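Lectin (Trichosanthes anguina, PDB 4HR6) binds galactosides through its beta-trefoil lectin domains, as the sugar-binding chain of a seed lectin that is a nontoxic homologue of type II ribosome-inactivating proteins. Local coordinates at residues N167-S172 against R182-R187; L220-I225 against N230-M235; T47-S50 against V54-L57; E151-D154 against M159-E162. All blocks are in the same frame, centred on the assembly; numbering follows the deposited sequence.

Contact 1 of 4, residues N167-S172 against R182-R187; sequences NKREQS and RVDDNR
Ser172 and Asp184 bring the two segments together where the 3-10 turn of 169-171 ends beside the loop that follows strand 181-183; their CA atoms are 5.6 Å apart, and Asp184 N donates to Ser172 O. A water bridges the segments, donating to the carbonyl oxygens of Arg169 and Ser172 and accepting a weak bond from Asp185 N. Asp184 is central: with CG anti to the backbone N (chi1 -176°), its carboxylate reaches across, and OD2 takes two partners. Ser172 OG donates to Asp184 OD2 over 2.8 Å, from above the carboxylate plane, while Arg169 NH2 forms a salt bridge to the same oxygen at 2.7 Å. This oxygen sits at the edge of the guanidinium, whose plane is turned 76° from the carboxylate. Asp185 OD1 instead stands over one face of the guanidinium, 3.1 Å from Arg169 NH1 and well out of the plane, so the pairing is electrostatic and not a directed hydrogen bond. Bends at chi2 and chi3 fold the arginine chain back over Asp185, whose OD2 lies against Arg169 CB. At the chain's corner, Arg187 holds Asp184 with two nitrogens, NE on the backbone O and NH2 on OD1 at 2.6 Å. Both carboxylate oxygens of Asp184 are thus engaged, fixing the group's rotation. Ser172, Asp184 and Arg187 all pack on Ile139 of strand 138-143, tying the loops before strand 173-175 and after strand 181-183 into the second trefoil range. Two arginines and two aspartates make one salt-bridge network, and the positive charges flanking Asp184 would be expected to keep it ionised.

Contact 2 of 4, residues L220-I225 against N230-M235; sequences LADGSI and NQRLAM
Asp222 and Arg232 approach from opposite directions, the carboxylate and guanidinium planes inclined at 41°. Arg232 NH1 donates to the syn lone pair of Asp222 OD2 in a salt bridge of 3.1 Å, but the oxygen is tilted 30° out of the guanidinium plane and the bond is bent. Near that plane, at the edge, lies Ser224 OG, 3.1 Å from Arg232 NH1; that nitrogen hydrogen-bonds to Ser226 OG, just beyond the segment. Arg232 CG is anti to the backbone N and the chain runs on extended until it bends at chi3, which swings the guanidinium toward the 220-223 turn. Leu220 slides past it in the other direction, CD1 lying 3.8 Å from Arg232 NH1. The other oxygen of Asp222 is occupied within its own loop: OD1 accepts from Ser224 OG at 2.6 Å and from Ser224 N, the latter closing an Asx turn. Two donors on one oxygen and the arginine on the other hold the carboxylate against rotation. Farther along, the two segments meet through backbone: Met235 N points almost straight at Ile225 O over 2.9 Å, and a water bridges Ile225 N to Met235 O. Beside this pairing Ile225 and Met235 lie slantwise, CG2 touching CE at 3.6 Å. The contact joins the type I turn between strands 218-219 and 225-226 to the start of strand 234-237. Met235 packs on Ile247 of the adjoining strand 247-250, Ile225 rests on Trp260, and Ala221 O accepts from Arg121 of a neighbouring lectin chain.

Contact 3 of 4, residues T47-S50 against V54-L57; sequences TFHS and VRSL
Phe48 and Val54 meet on one face of the hairpin because Phe48 CG lies beside its backbone N (chi1 -69°) and Val54 holds CG1 anti to its own (chi1 -176°). The two side chains then lie side by side, pointing the same way. Val54 CG1 sits over the Phe48 ring, 4.1 Å from the centroid, in a CH-pi contact, while CG2 packs against Phe48 CE2 at 3.7 Å. On the other face Arg55 crosses His49 at about a right angle. The arginine is extended from CG to NE, and CG, CD and NE run past the imidazole, with CG 3.7 Å from His49 CD2; the guanidinium and ring planes are 39° apart. Its polar end is held near the hairpin loop by a salt bridge from NH2 to Asp51 and a bond from NE to Thr53. Thr47 and Arg55 form the antiparallel hydrogen-bonded pair: Thr47 N reaches Arg55 O at 2.7 Å and Arg55 N reaches Thr47 O at 2.8 Å. Phe48 and Val54 are the non-hydrogen-bonded pair, where Val54 CA also makes a CA-H...O contact with Thr47 O. The hairpin, part of the first ricin-type beta-trefoil range, lies inside an antiparallel sheet, with strand 7-13 flanking strand 46-49 and strand 59-62 flanking 54-56. Phe48 also packs on Thr10 and Ile12 of strand 7-13, and on Leu166 of a neighbouring lectin chain.

Contact 4 of 4, residues E151-D154 against M159-E162; sequences EATD and MWLE
Glu151 and Trp160 form the antiparallel hydrogen-bonded pair of a strongly twisted hairpin, whose short strand axes come within 5.0 Å and run at 126° to each other. Glu151 N donates to Trp160 O at 2.8 Å, and Trp160 N returns a bond of 3.2 Å to Glu151 O. Ala152 and Met159 make the neighbouring non-hydrogen-bonded pair, with Met159 CA close enough to Glu151 O for a CA-H...O contact. The main side-chain meeting is Thr153 against the indole. Trp160 CG lies between its backbone N and carbonyl carbon (chi1 54°), which lays the ring back over the first strand. Thr153 covers one face with both branches: CG2 sits over the five-membered ring, 3.7 Å from its centroid in a CH-pi contact, and OG1 over the benzene part, 3.3 Å from Trp160 CH2. Asp154 OD2 comes up obliquely at 3.7 Å from that same CH2. In the plane of the indole, NE1 donates to the anti lone pair of Glu162 OE1 over 2.8 Å, pinning the ring's rotation from its edge. The aliphatic part of Glu162 meets Glu151, whose OE1 rests 3.5 Å from Glu162 CB. Glu151 OE1 has a salt bridge to Lys168 and a hydrogen bond from Gln171, which probably offset the nearby Glu162 carboxylate. Strands 148-153 and 158-163 form a two-stranded antiparallel hairpin of the second ricin-type trefoil range. On the Ala152 and Met159 face it packs against strand 201-208 through Ile206 and Ile204; on the Trp160 face, Lys245 makes a cation-pi contact with the indole.

In the fold
Along the chain the order is contact 3, contact 4, contact 1, contact 2, each closing before the next opens. Contact 3 lies in the first ricin-type trefoil range; the other three share the second. Centres of contacts 3 and 4 are 43 Å apart, on opposite sides of the chain's centre. Contacts 1 and 4 touch, their centres 11 Å apart: Glu170 O probably accepts from Ala152 N, tying the 3-10 turn to hairpin 148-163. Contact 2 reaches contact 4 where Met235 SD packs near Met159 CE. Contact 4 thus touches both contact 1 and contact 2, and strand 234-237 of contact 2 runs on into a galactoside pocket; the first range holds another.

Contact 1 of 4, residues N167-S172 against R182-R187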
loop_
_atom_site.group_PDB
_atom_site.type_symbol
_atom_site.label_atom_id
_atom_site.label_comp_id
_atom_site.label_asym_id
_atom_site.label_seq_id
_atom_site.Cartn_x
_atom_site.Cartn_y
_atom_site.Cartn_z
ATOM N N ASN C 167 21.170 2.617 -1.679
ATOM C CA ASN C 167 21.703 3.660 -2.553
ATOM C C ASN C 167 22.355 3.162 -3.851
ATOM O O ASN C 167 23.004 3.946 -4.538
ATOM C CB ASN C 167 22.697 4.563 -1.799
ATOM C CG ASN C 167 22.103 5.172 -0.542
ATOM O OD1 ASN C 167 20.898 5.429 -0.472
ATOM N ND2 ASN C 167 22.952 5.419 0.457
ATOM N N LYS C 168 22.199 1.883 -4.192
ATOM C CA LYS C 168 22.671 1.392 -5.485
ATOM C C LYS C 168 21.691 1.857 -6.569
ATOM O O LYS C 168 20.491 1.556 -6.514
ATOM C CB LYS C 168 22.815 -0.129 -5.513
ATOM C CG LYS C 168 23.584 -0.603 -6.738
ATOM C CD LYS C 168 23.703 -2.110 -6.818
ATOM C CE LYS C 168 24.527 -2.524 -8.028
ATOM N NZ LYS C 168 24.983 -3.935 -7.900
ATOM N N ARG C 169 22.226 2.583 -7.548
ATOM C CA ARG C 169 21.420 3.322 -8.519
ATOM C C ARG C 169 20.586 2.394 -9.382
ATOM O O ARG C 169 19.464 2.724 -9.738
ATOM C CB ARG C 169 22.321 4.202 -9.399
ATOM C CG ARG C 169 23.101 5.270 -8.636
ATOM C CD ARG C 169 22.397 6.622 -8.624
ATOM N NE ARG C 169 20.967 6.514 -8.324
ATOM C CZ ARG C 169 20.077 7.491 -8.507
ATOM N NH1 ARG C 169 20.455 8.682 -8.965
ATOM N NH2 ARG C 169 18.799 7.279 -8.216
ATOM N N GLU C 170 21.125 1.218 -9.666
ATOM C CA GLU C 170 20.487 0.251 -10.565
ATOM C C GLU C 170 19.296 -0.447 -9.921
ATOM O O GLU C 170 18.539 -1.132 -10.604
ATOM C CB GLU C 170 21.489 -0.834 -10.999
ATOM C CG GLU C 170 22.645 -0.363 -11.878
ATOM C CD GLU C 170 23.727 0.384 -11.122
ATOM O OE1 GLU C 170 23.942 0.101 -9.926
ATOM O OE2 GLU C 170 24.367 1.266 -11.728
ATOM N N GLN C 171 19.176 -0.306 -8.601
ATOM C CA GLN C 171 18.103 -0.915 -7.815
ATOM C C GLN C 171 16.957 0.064 -7.521
ATOM O O GLN C 171 16.023 -0.278 -6.795
ATOM C CB GLN C 171 18.682 -1.497 -6.514
ATOM C CG GLN C 171 19.629 -2.667 -6.775
ATOM C CD GLN C 171 19.984 -3.464 -5.533
ATOM O OE1 GLN C 171 19.828 -2.988 -4.410
ATOM N NE2 GLN C 171 20.476 -4.692 -5.733
ATOM N N SER C 172 17.017 1.258 -8.111
ATOM C CA SER C 172 16.019 2.294 -7.874
ATOM C C SER C 172 15.095 2.464 -9.078
ATOM O O SER C 172 15.548 2.653 -10.224
ATOM C CB SER C 172 16.695 3.612 -7.501
ATOM O OG SER C 172 15.738 4.655 -7.402
ATOM N N ARG C 182 9.764 2.496 -14.321
ATOM C CA ARG C 182 10.864 3.033 -15.089
ATOM C C ARG C 182 12.188 3.011 -14.351
ATOM O O ARG C 182 12.237 3.109 -13.124
ATOM C CB ARG C 182 10.552 4.466 -15.501
ATOM C CG ARG C 182 9.255 4.559 -16.270
ATOM C CD ARG C 182 9.127 5.856 -17.024
ATOM N NE ARG C 182 7.832 5.891 -17.703
ATOM C CZ ARG C 182 7.516 6.735 -18.681
ATOM N NH1 ARG C 182 8.403 7.625 -19.107
ATOM N NH2 ARG C 182 6.312 6.685 -19.227
ATOM N N VAL C 183 13.266 2.913 -15.130
ATOM C CA VAL C 183 14.621 2.929 -14.605
ATOM C C VAL C 183 14.847 4.347 -14.108
ATOM O O VAL C 183 14.585 5.316 -14.822
ATOM C CB VAL C 183 15.656 2.509 -15.682
ATOM C CG1 VAL C 183 17.072 2.593 -15.145
ATOM C CG2 VAL C 183 15.366 1.088 -16.155
ATOM N N ASP C 184 15.299 4.468 -12.870
ATOM C CA ASP C 184 15.309 5.758 -12.207
ATOM C C ASP C 184 16.275 6.700 -12.908
ATOM O O ASP C 184 15.935 7.856 -13.158
ATOM C CB ASP C 184 15.669 5.591 -10.725
ATOM C CG ASP C 184 15.602 6.886 -9.951
ATOM O OD1 ASP C 184 14.892 7.822 -10.374
ATOM O OD2 ASP C 184 16.248 6.956 -8.895
ATOM N N ASP C 185 17.461 6.191 -13.237
ATOM C CA ASP C 185 18.482 6.965 -13.955
ATOM C C ASP C 185 18.138 7.245 -15.426
ATOM O O ASP C 185 18.721 8.146 -16.022
ATOM C CB ASP C 185 19.848 6.268 -13.879
ATOM C CG ASP C 185 20.583 6.541 -12.563
ATOM O OD1 ASP C 185 20.080 7.309 -11.712
ATOM O OD2 ASP C 185 21.685 5.979 -12.387
ATOM N N ASN C 186 17.204 6.486 -15.999
ATOM C CA ASN C 186 16.785 6.690 -17.393
ATOM C C ASN C 186 15.276 6.497 -17.597
ATOM O O ASN C 186 14.798 5.377 -17.755
ATOM C CB ASN C 186 17.575 5.740 -18.309
ATOM C CG ASN C 186 17.482 6.111 -19.781
ATOM O OD1 ASN C 186 16.593 6.851 -20.206
ATOM N ND2 ASN C 186 18.413 5.589 -20.571
ATOM N N ARG C 187 14.538 7.605 -17.638
ATOM C CA ARG C 187 13.067 7.555 -17.656
ATOM C C ARG C 187 12.466 7.245 -19.028
ATOM O O ARG C 187 11.251 7.214 -19.170
ATOM C CB ARG C 187 12.480 8.866 -17.120
ATOM C CG ARG C 187 12.973 9.269 -15.734
ATOM C CD ARG C 187 12.580 8.267 -14.652
ATOM N NE ARG C 187 13.198 8.622 -13.378
ATOM C CZ ARG C 187 12.713 9.506 -12.505
ATOM N NH1 ARG C 187 11.573 10.147 -12.740
ATOM N NH2 ARG C 187 13.381 9.749 -11.381
HETATM O O HOH W 1 18.085 3.081 -12.186
#

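Contact 2 of 4, residues L220-I225 against N230-M235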
loop_
_atom_site.group_PDB
_atom_site.type_symbol
_atom_site.label_atom_id
_atom_site.label_comp_id
_atom_site.label_asym_id
_atom_site.label_seq_id
_atom_site.Cartn_x
_atom_site.Cartn_y
_atom_site.Cartn_z
ATOM N N LEU C 220 -1.099 -4.664 -6.345
ATOM C CA LEU C 220 -2.367 -4.972 -5.693
ATOM C C LEU C 220 -2.180 -5.427 -4.232
ATOM O O LEU C 220 -1.060 -5.645 -3.760
ATOM C CB LEU C 220 -3.108 -6.046 -6.489
ATOM C CG LEU C 220 -3.498 -5.685 -7.927
ATOM C CD1 LEU C 220 -4.038 -6.920 -8.627
ATOM C CD2 LEU C 220 -4.511 -4.564 -7.996
ATOM N N ALA C 221 -3.296 -5.604 -3.549
ATOM C CA ALA C 221 -3.309 -5.946 -2.124
ATOM C C ALA C 221 -2.873 -7.379 -1.831
ATOM O O ALA C 221 -2.622 -7.716 -0.688
ATOM C CB ALA C 221 -4.700 -5.695 -1.546
ATOM N N ASP C 222 -2.779 -8.226 -2.855
ATOM C CA ASP C 222 -2.282 -9.601 -2.662
ATOM C C ASP C 222 -0.762 -9.665 -2.715
ATOM O O ASP C 222 -0.192 -10.738 -2.698
ATOM C CB ASP C 222 -2.865 -10.552 -3.709
ATOM C CG ASP C 222 -2.537 -10.147 -5.134
ATOM O OD1 ASP C 222 -1.847 -9.118 -5.360
ATOM O OD2 ASP C 222 -2.991 -10.863 -6.036
ATOM N N GLY C 223 -0.107 -8.518 -2.800
ATOM C CA GLY C 223 1.347 -8.472 -2.912
ATOM C C GLY C 223 1.881 -8.667 -4.330
ATOM O O GLY C 223 3.081 -8.591 -4.537
ATOM N N SER C 224 1.006 -8.902 -5.310
ATOM C CA SER C 224 1.450 -9.096 -6.701
ATOM C C SER C 224 1.808 -7.788 -7.405
ATOM O O SER C 224 1.426 -6.681 -6.970
ATOM C CB SER C 224 0.401 -9.858 -7.516
ATOM O OG SER C 224 -0.771 -9.093 -7.769
ATOM N N ILE C 225 2.611 -7.915 -8.459
ATOM C CA ILE C 225 2.773 -6.854 -9.448
ATOM C C ILE C 225 2.123 -7.436 -10.682
ATOM O O ILE C 225 2.677 -8.352 -11.300
ATOM C CB ILE C 225 4.236 -6.523 -9.704
ATOM C CG1 ILE C 225 4.886 -6.031 -8.411
ATOM C CG2 ILE C 225 4.368 -5.483 -10.810
ATOM C CD1 ILE C 225 6.341 -5.619 -8.546
ATOM N N ASN C 230 -9.146 -8.435 -16.282
ATOM C CA ASN C 230 -9.702 -9.685 -15.753
ATOM C C ASN C 230 -8.750 -10.859 -15.995
ATOM O O ASN C 230 -8.440 -11.610 -15.065
ATOM C CB ASN C 230 -11.077 -9.974 -16.367
ATOM N N GLN C 231 -8.286 -11.005 -17.239
ATOM C CA GLN C 231 -7.323 -12.055 -17.602
ATOM C C GLN C 231 -5.937 -11.658 -17.090
ATOM O O GLN C 231 -5.034 -11.345 -17.866
ATOM C CB GLN C 231 -7.304 -12.264 -19.120
ATOM N N ARG C 232 -5.784 -11.696 -15.768
ATOM C CA ARG C 232 -4.661 -11.065 -15.069
ATOM C C ARG C 232 -3.445 -11.986 -14.965
ATOM O O ARG C 232 -3.587 -13.171 -14.687
ATOM C CB ARG C 232 -5.124 -10.655 -13.660
ATOM C CG ARG C 232 -4.050 -10.067 -12.757
ATOM C CD ARG C 232 -4.632 -9.612 -11.431
ATOM N NE ARG C 232 -5.023 -10.721 -10.554
ATOM C CZ ARG C 232 -4.338 -11.155 -9.487
ATOM N NH1 ARG C 232 -3.179 -10.601 -9.118
ATOM N NH2 ARG C 232 -4.821 -12.169 -8.772
ATOM N N LEU C 233 -2.253 -11.426 -15.173
ATOM C CA LEU C 233 -0.993 -12.144 -14.948
ATOM C C LEU C 233 -0.081 -11.367 -13.986
ATOM O O LEU C 233 -0.106 -10.134 -13.958
ATOM C CB LEU C 233 -0.243 -12.369 -16.267
ATOM C CG LEU C 233 -0.990 -13.009 -17.447
ATOM C CD1 LEU C 233 -0.149 -12.895 -18.717
ATOM C CD2 LEU C 233 -1.356 -14.458 -17.157
ATOM N N ALA C 234 0.757 -12.108 -13.254
ATOM C CA ALA C 234 1.640 -11.554 -12.224
ATOM C C ALA C 234 3.115 -11.769 -12.526
ATOM O O ALA C 234 3.517 -12.797 -13.052
ATOM C CB ALA C 234 1.325 -12.212 -10.899
ATOM N N MET C 235 3.917 -10.792 -12.143
ATOM C CA MET C 235 5.357 -10.893 -12.147
ATOM C C MET C 235 5.763 -12.033 -11.202
ATOM O O MET C 235 5.148 -12.241 -10.150
ATOM C CB MET C 235 5.944 -9.553 -11.714
ATOM C CG MET C 235 7.367 -9.316 -12.146
ATOM S SD MET C 235 7.905 -7.607 -11.959
ATOM C CE MET C 235 6.836 -6.776 -13.113
HETATM O O HOH W 2 3.511 -10.669 -8.724
#

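Contact 3 of 4, residues T47-S50 against V54-L57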
loop_
_atom_site.group_PDB
_atom_site.type_symbol
_atom_site.label_atom_id
_atom_site.label_comp_id
_atom_site.label_asym_id
_atom_site.label_seq_id
_atom_site.Cartn_x
_atom_site.Cartn_y
_atom_site.Cartn_z
ATOM N N THR C 47 -13.106 17.831 -10.133
ATOM C CA THR C 47 -13.988 17.628 -9.009
ATOM C C THR C 47 -14.931 16.487 -9.324
ATOM O O THR C 47 -15.632 16.513 -10.338
ATOM C CB THR C 47 -14.765 18.916 -8.687
ATOM O OG1 THR C 47 -13.829 19.943 -8.353
ATOM C CG2 THR C 47 -15.723 18.720 -7.492
ATOM N N PHE C 48 -14.930 15.487 -8.444
ATOM C CA PHE C 48 -15.774 14.301 -8.578
ATOM C C PHE C 48 -16.998 14.450 -7.678
ATOM O O PHE C 48 -16.869 14.872 -6.530
ATOM C CB PHE C 48 -14.985 13.046 -8.155
ATOM C CG PHE C 48 -13.874 12.667 -9.102
ATOM C CD1 PHE C 48 -12.744 13.453 -9.217
ATOM C CD2 PHE C 48 -13.965 11.514 -9.863
ATOM C CE1 PHE C 48 -11.725 13.101 -10.097
ATOM C CE2 PHE C 48 -12.955 11.156 -10.744
ATOM C CZ PHE C 48 -11.834 11.945 -10.856
ATOM N N HIS C 49 -18.175 14.090 -8.192
ATOM C CA HIS C 49 -19.433 14.243 -7.469
ATOM C C HIS C 49 -20.105 12.905 -7.300
ATOM O O HIS C 49 -19.759 11.960 -7.986
ATOM C CB HIS C 49 -20.370 15.178 -8.239
ATOM C CG HIS C 49 -19.924 16.602 -8.233
ATOM N ND1 HIS C 49 -20.340 17.505 -7.280
ATOM C CD2 HIS C 49 -19.073 17.269 -9.042
ATOM C CE1 HIS C 49 -19.774 18.675 -7.509
ATOM N NE2 HIS C 49 -19.003 18.560 -8.577
ATOM N N SER C 50 -21.094 12.840 -6.412
ATOM C CA SER C 50 -21.907 11.629 -6.225
ATOM C C SER C 50 -22.765 11.259 -7.458
ATOM O O SER C 50 -23.308 10.153 -7.532
ATOM C CB SER C 50 -22.803 11.784 -4.992
ATOM O OG SER C 50 -22.072 12.340 -3.913
ATOM N N VAL C 54 -17.530 14.126 -13.438
ATOM C CA VAL C 54 -16.212 14.654 -13.179
ATOM C C VAL C 54 -16.166 16.040 -13.811
ATOM O O VAL C 54 -16.472 16.179 -15.001
ATOM C CB VAL C 54 -15.151 13.732 -13.826
ATOM C CG1 VAL C 54 -13.751 14.207 -13.492
ATOM C CG2 VAL C 54 -15.366 12.297 -13.372
ATOM N N ARG C 55 -15.777 17.053 -13.036
ATOM C CA ARG C 55 -15.956 18.454 -13.444
ATOM C C ARG C 55 -14.719 19.294 -13.304
ATOM O O ARG C 55 -14.042 19.226 -12.288
ATOM C CB ARG C 55 -17.070 19.123 -12.623
ATOM C CG ARG C 55 -18.334 18.283 -12.507
ATOM C CD ARG C 55 -19.594 19.109 -12.244
ATOM N NE ARG C 55 -20.771 18.244 -12.172
ATOM C CZ ARG C 55 -21.997 18.629 -11.813
ATOM N NH1 ARG C 55 -22.262 19.895 -11.507
ATOM N NH2 ARG C 55 -22.976 17.734 -11.778
ATOM N N SER C 56 -14.440 20.099 -14.331
ATOM C CA SER C 56 -13.476 21.182 -14.224
ATOM C C SER C 56 -14.137 22.475 -14.682
ATOM O O SER C 56 -15.040 22.454 -15.528
ATOM C CB SER C 56 -12.240 20.915 -15.067
ATOM O OG SER C 56 -11.204 21.807 -14.684
ATOM N N LEU C 57 -13.701 23.585 -14.086
ATOM C CA LEU C 57 -14.208 24.930 -14.393
ATOM C C LEU C 57 -15.733 25.078 -14.331
ATOM O O LEU C 57 -16.280 26.014 -14.905
ATOM C CB LEU C 57 -13.706 25.384 -15.770
ATOM C CG LEU C 57 -12.191 25.317 -15.966
ATOM C CD1 LEU C 57 -11.832 25.610 -17.414
ATOM C CD2 LEU C 57 -11.473 26.265 -15.016
#

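Contact 4 of 4, residues E151-D154 against M159-E162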
loop_
_atom_site.group_PDB
_atom_site.type_symbol
_atom_site.label_atom_id
_atom_site.label_comp_id
_atom_site.label_asym_id
_atom_site.label_seq_id
_atom_site.Cartn_x
_atom_site.Cartn_y
_atom_site.Cartn_z
ATOM N N GLU C 151 17.090 -5.573 -9.897
ATOM C CA GLU C 151 18.162 -4.747 -10.423
ATOM C C GLU C 151 18.108 -4.635 -11.963
ATOM O O GLU C 151 17.804 -5.605 -12.674
ATOM C CB GLU C 151 19.508 -5.297 -9.969
ATOM C CG GLU C 151 20.640 -4.301 -10.129
ATOM C CD GLU C 151 21.927 -4.805 -9.527
ATOM O OE1 GLU C 151 21.992 -4.923 -8.289
ATOM O OE2 GLU C 151 22.866 -5.090 -10.294
ATOM N N ALA C 152 18.367 -3.429 -12.451
ATOM C CA ALA C 152 18.536 -3.181 -13.880
ATOM C C ALA C 152 19.976 -3.561 -14.224
ATOM O O ALA C 152 20.917 -2.892 -13.772
ATOM C CB ALA C 152 18.280 -1.715 -14.217
ATOM N N THR C 153 20.132 -4.639 -14.988
ATOM C CA THR C 153 21.458 -5.166 -15.354
ATOM C C THR C 153 21.857 -4.910 -16.822
ATOM O O THR C 153 21.044 -4.449 -17.646
ATOM C CB THR C 153 21.497 -6.683 -15.114
ATOM O OG1 THR C 153 20.460 -7.312 -15.882
ATOM C CG2 THR C 153 21.304 -6.996 -13.625
ATOM N N ASP C 154 23.119 -5.223 -17.129
ATOM C CA ASP C 154 23.661 -5.172 -18.492
ATOM C C ASP C 154 23.439 -3.811 -19.143
ATOM O O ASP C 154 22.772 -3.705 -20.179
ATOM C CB ASP C 154 23.046 -6.292 -19.346
ATOM C CG ASP C 154 23.442 -7.678 -18.867
ATOM O OD1 ASP C 154 24.513 -7.802 -18.253
ATOM O OD2 ASP C 154 22.698 -8.651 -19.110
ATOM N N MET C 159 16.934 -7.278 -16.481
ATOM C CA MET C 159 16.636 -7.196 -15.050
ATOM C C MET C 159 16.425 -8.543 -14.362
ATOM O O MET C 159 15.851 -9.463 -14.934
ATOM C CB MET C 159 15.436 -6.262 -14.793
ATOM C CG MET C 159 14.072 -6.822 -15.161
ATOM S SD MET C 159 12.759 -5.896 -14.334
ATOM C CE MET C 159 11.575 -7.214 -14.067
ATOM N N TRP C 160 16.932 -8.641 -13.133
ATOM C CA TRP C 160 16.704 -9.797 -12.265
ATOM C C TRP C 160 16.987 -9.427 -10.799
ATOM O O TRP C 160 17.299 -8.278 -10.475
ATOM C CB TRP C 160 17.566 -11.001 -12.698
ATOM C CG TRP C 160 19.038 -10.710 -12.807
ATOM C CD1 TRP C 160 19.918 -10.480 -11.789
ATOM C CD2 TRP C 160 19.799 -10.626 -14.018
ATOM N NE1 TRP C 160 21.182 -10.237 -12.291
ATOM C CE2 TRP C 160 21.134 -10.336 -13.658
ATOM C CE3 TRP C 160 19.480 -10.776 -15.375
ATOM C CZ2 TRP C 160 22.147 -10.183 -14.606
ATOM C CZ3 TRP C 160 20.486 -10.624 -16.313
ATOM C CH2 TRP C 160 21.805 -10.330 -15.924
ATOM N N LEU C 161 16.904 -10.422 -9.927
ATOM C CA LEU C 161 17.123 -10.221 -8.499
ATOM C C LEU C 161 18.585 -10.327 -8.075
ATOM O O LEU C 161 19.282 -11.297 -8.382
ATOM C CB LEU C 161 16.260 -11.202 -7.710
ATOM C CG LEU C 161 14.765 -10.917 -7.870
ATOM C CD1 LEU C 161 13.930 -12.072 -7.341
ATOM C CD2 LEU C 161 14.414 -9.614 -7.181
ATOM N N GLU C 162 19.037 -9.293 -7.383
ATOM C CA GLU C 162 20.345 -9.252 -6.777
ATOM C C GLU C 162 20.142 -8.938 -5.295
ATOM O O GLU C 162 19.034 -8.614 -4.871
ATOM C CB GLU C 162 21.186 -8.172 -7.453
ATOM C CG GLU C 162 21.586 -8.528 -8.886
ATOM C CD GLU C 162 22.610 -9.663 -8.955
ATOM O OE1 GLU C 162 22.531 -10.493 -9.889
ATOM O OE2 GLU C 162 23.485 -9.737 -8.066
#